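Local coordinates for protein adenylyltransferase and sulfurtransferase uba4 (Chaetomium thermophilum, PDB 6YUB) that probably activates the C-terminal Gly-Gly of a ubiquitin-like sulfur carrier with ATP and passes sulfur to it, for tRNA thiolation and molybdenum cofactor synthesis, at residues L38-G43 with D126-C131. Numbering follows the deposited sequence.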
ATOM      1  N   LEU B  38     -11.520 -19.413   3.260  1.00 31.86           N
ATOM      2  CA  LEU B  38     -10.348 -20.262   3.101  1.00 29.78           C
ATOM      3  C   LEU B  38      -9.147 -19.407   2.723  1.00 29.02           C
ATOM      4  O   LEU B  38      -9.235 -18.567   1.819  1.00 33.59           O
ATOM      5  CB  LEU B  38     -10.597 -21.328   2.028  1.00 34.67           C
ATOM      6  CG  LEU B  38      -9.460 -22.310   1.761  1.00 33.61           C
ATOM      7  CD1 LEU B  38      -9.212 -23.183   2.985  1.00 30.72           C
ATOM      8  CD2 LEU B  38      -9.752 -23.170   0.533  1.00 38.63           C
ATOM      9  N   ILE B  39      -8.035 -19.619   3.414  1.00 28.51           N
ATOM     10  CA  ILE B  39      -6.783 -18.915   3.149  1.00 31.62           C
ATOM     11  C   ILE B  39      -5.770 -19.959   2.698  1.00 37.07           C
ATOM     12  O   ILE B  39      -5.346 -20.805   3.494  1.00 30.49           O
ATOM     13  CB  ILE B  39      -6.274 -18.149   4.377  1.00 30.23           C
ATOM     14  CG1 ILE B  39      -7.316 -17.123   4.833  1.00 29.40           C
ATOM     15  CG2 ILE B  39      -4.949 -17.470   4.064  1.00 33.42           C
ATOM     16  CD1 ILE B  39      -6.948 -16.387   6.113  1.00 32.29           C
ATOM     17  N   ILE B  40      -5.385 -19.904   1.427  1.00 32.43           N
ATOM     18  CA  ILE B  40      -4.460 -20.869   0.844  1.00 34.52           C
ATOM     19  C   ILE B  40      -3.078 -20.228   0.878  1.00 30.64           C
ATOM     20  O   ILE B  40      -2.771 -19.341   0.077  1.00 37.08           O
ATOM     21  CB  ILE B  40      -4.871 -21.266  -0.576  1.00 29.39           C
ATOM     22  CG1 ILE B  40      -6.353 -21.639  -0.616  1.00 30.27           C
ATOM     23  CG2 ILE B  40      -4.023 -22.434  -1.060  1.00 34.79           C
ATOM     24  CD1 ILE B  40      -6.879 -21.928  -2.008  1.00 36.76           C
ATOM     25  N   GLY B  41      -2.238 -20.684   1.798  1.00 34.29           N
ATOM     26  CA  GLY B  41      -0.925 -20.104   1.985  1.00 34.70           C
ATOM     27  C   GLY B  41      -0.820 -19.361   3.302  1.00 34.34           C
ATOM     28  O   GLY B  41      -1.607 -18.444   3.563  1.00 37.76           O
ATOM     29  N   ALA B  42       0.146 -19.738   4.136  1.00 37.56           N
ATOM     30  CA  ALA B  42       0.310 -19.169   5.468  1.00 41.48           C
ATOM     31  C   ALA B  42       1.610 -18.379   5.589  1.00 40.12           C
ATOM     32  O   ALA B  42       2.292 -18.432   6.616  1.00 37.53           O
ATOM     33  CB  ALA B  42       0.263 -20.266   6.531  1.00 38.66           C
ATOM     34  N   GLY B  43       1.959 -17.628   4.545  1.00 29.40           N
ATOM     35  CA  GLY B  43       3.192 -16.864   4.536  1.00 31.73           C
ATOM     36  C   GLY B  43       2.990 -15.360   4.508  1.00 32.25           C
ATOM     37  O   GLY B  43       2.164 -14.822   5.252  1.00 30.07           O
ATOM     38  N   ASP B 126     -16.891 -20.493   1.459  1.00 42.43           N
ATOM     39  CA  ASP B 126     -17.695 -19.473   0.810  1.00 41.80           C
ATOM     40  C   ASP B 126     -16.856 -18.527  -0.043  1.00 43.01           C
ATOM     41  O   ASP B 126     -17.228 -18.224  -1.180  1.00 43.23           O
ATOM     42  CB  ASP B 126     -18.477 -18.665   1.854  1.00 41.76           C
ATOM     43  CG  ASP B 126     -19.384 -19.530   2.702  1.00 45.58           C
ATOM     44  OD1 ASP B 126     -19.934 -20.517   2.169  1.00 50.17           O
ATOM     45  OD2 ASP B 126     -19.547 -19.223   3.902  1.00 47.54           O
ATOM     46  N   VAL B 127     -15.739 -18.054   0.497  1.00 38.18           N
ATOM     47  CA  VAL B 127     -14.848 -17.141  -0.207  1.00 33.88           C
ATOM     48  C   VAL B 127     -13.442 -17.717  -0.160  1.00 31.38           C
ATOM     49  O   VAL B 127     -12.991 -18.197   0.887  1.00 30.57           O
ATOM     50  CB  VAL B 127     -14.872 -15.727   0.406  1.00 30.03           C
ATOM     51  CG1 VAL B 127     -13.843 -14.835  -0.275  1.00 30.27           C
ATOM     52  CG2 VAL B 127     -16.262 -15.132   0.301  1.00 30.47           C
ATOM     53  N   ILE B 128     -12.749 -17.670  -1.294  1.00 28.69           N
ATOM     54  CA  ILE B 128     -11.416 -18.248  -1.424  1.00 30.92           C
ATOM     55  C   ILE B 128     -10.411 -17.113  -1.553  1.00 24.79           C
ATOM     56  O   ILE B 128     -10.602 -16.199  -2.357  1.00 33.67           O
ATOM     57  CB  ILE B 128     -11.316 -19.197  -2.633  1.00 25.88           C
ATOM     58  CG1 ILE B 128     -12.491 -20.172  -2.661  1.00 26.68           C
ATOM     59  CG2 ILE B 128     -10.000 -19.936  -2.602  1.00 23.31           C
ATOM     60  CD1 ILE B 128     -12.662 -20.982  -1.408  1.00 28.67           C
ATOM     61  N   LEU B 129      -9.341 -17.175  -0.770  1.00 29.66           N
ATOM     62  CA  LEU B 129      -8.221 -16.251  -0.891  1.00 31.73           C
ATOM     63  C   LEU B 129      -6.991 -17.047  -1.304  1.00 34.86           C
ATOM     64  O   LEU B 129      -6.587 -17.989  -0.606  1.00 34.35           O
ATOM     65  CB  LEU B 129      -7.974 -15.507   0.417  1.00 30.63           C
ATOM     66  CG  LEU B 129      -8.843 -14.272   0.692  1.00 38.72           C
ATOM     67  CD1 LEU B 129     -10.312 -14.652   0.744  1.00 41.77           C
ATOM     68  CD2 LEU B 129      -8.418 -13.590   1.994  1.00 38.25           C
ATOM     69  N   ASP B 130      -6.411 -16.691  -2.444  1.00 28.65           N
ATOM     70  CA  ASP B 130      -5.168 -17.302  -2.904  1.00 31.82           C
ATOM     71  C   ASP B 130      -3.999 -16.493  -2.349  1.00 31.09           C
ATOM     72  O   ASP B 130      -3.743 -15.371  -2.801  1.00 35.54           O
ATOM     73  CB  ASP B 130      -5.112 -17.358  -4.430  1.00 36.04           C
ATOM     74  CG  ASP B 130      -3.688 -17.456  -4.955  1.00 40.76           C
ATOM     75  OD1 ASP B 130      -2.980 -18.422  -4.590  1.00 41.92           O
ATOM     76  OD2 ASP B 130      -3.270 -16.557  -5.716  1.00 46.32           O
ATOM     77  N   CYS B 131      -3.309 -17.050  -1.354  1.00 38.47           N
ATOM     78  CA  CYS B 131      -2.109 -16.450  -0.786  1.00 38.98           C
ATOM     79  C   CYS B 131      -0.863 -17.290  -1.062  1.00 37.26           C
ATOM     80  O   CYS B 131       0.128 -17.194  -0.327  1.00 35.40           O
ATOM     81  CB  CYS B 131      -2.278 -16.241   0.716  1.00 34.84           C
ATOM     82  SG  CYS B 131      -3.755 -15.291   1.205  1.00 35.02           S
TER
HETATM   83  O   HOH W   1       1.138 -16.602   2.129  1.00 33.26           O
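L38 and I40 bond to strand 127-130 and the residue after it by both backbone polar groups. L38 N donates to V127 O, L38 O accepts from L129 N at 2.9 Å, I40 N donates to L129 O, and I40 O receives C131 N at 2.8 Å. The bonds given by L38 N and I40 N are nearly straight, the one from L129 N is somewhat bent, and the last bends to 133° at the hydrogen, with the donor tilted 18° from the carbonyl plane, just where the strands run out. This is the regular parallel pattern, joining two neighbouring central strands of the Rossmann-like sheet of the ThiF adenylation domain.

Follow I40 outward on the face it shares with L38, I128 and D130. CB and CG1 both lie 3.7 Å from L129 O, the same oxygen that accepts the bond from I40 N. With CG1 anti to the carbonyl carbon (chi1 -49°) and the chain extended beyond it, CD1 reaches over to I128 CG2 at 3.7 Å. I128 turns its other branch to L38, CD1 lying 4.0 Å from L38 CB, the two side chains running side by side. Helix 135-148 covers this face, with I141 on I40 and C145 on I128. On the other face, C131 SG rests on I39 CG2 at 3.8 Å, while helix 208-228 packs over L129.

Past the strands, one water bridges the two segments, accepting from G43 N and donating to C131 O. G41 and G43 fit the glycine-rich turn of a Rossmann-type nucleotide site; nearby D65, a predicted ATP ligand, accepts a bond from A42 N. D130 turns its carboxylate to T132 and S154. Buried aliphatic packing and four backbone bonds thus hold the two strands in register up to the point where the probable ATP-binding turn emerges.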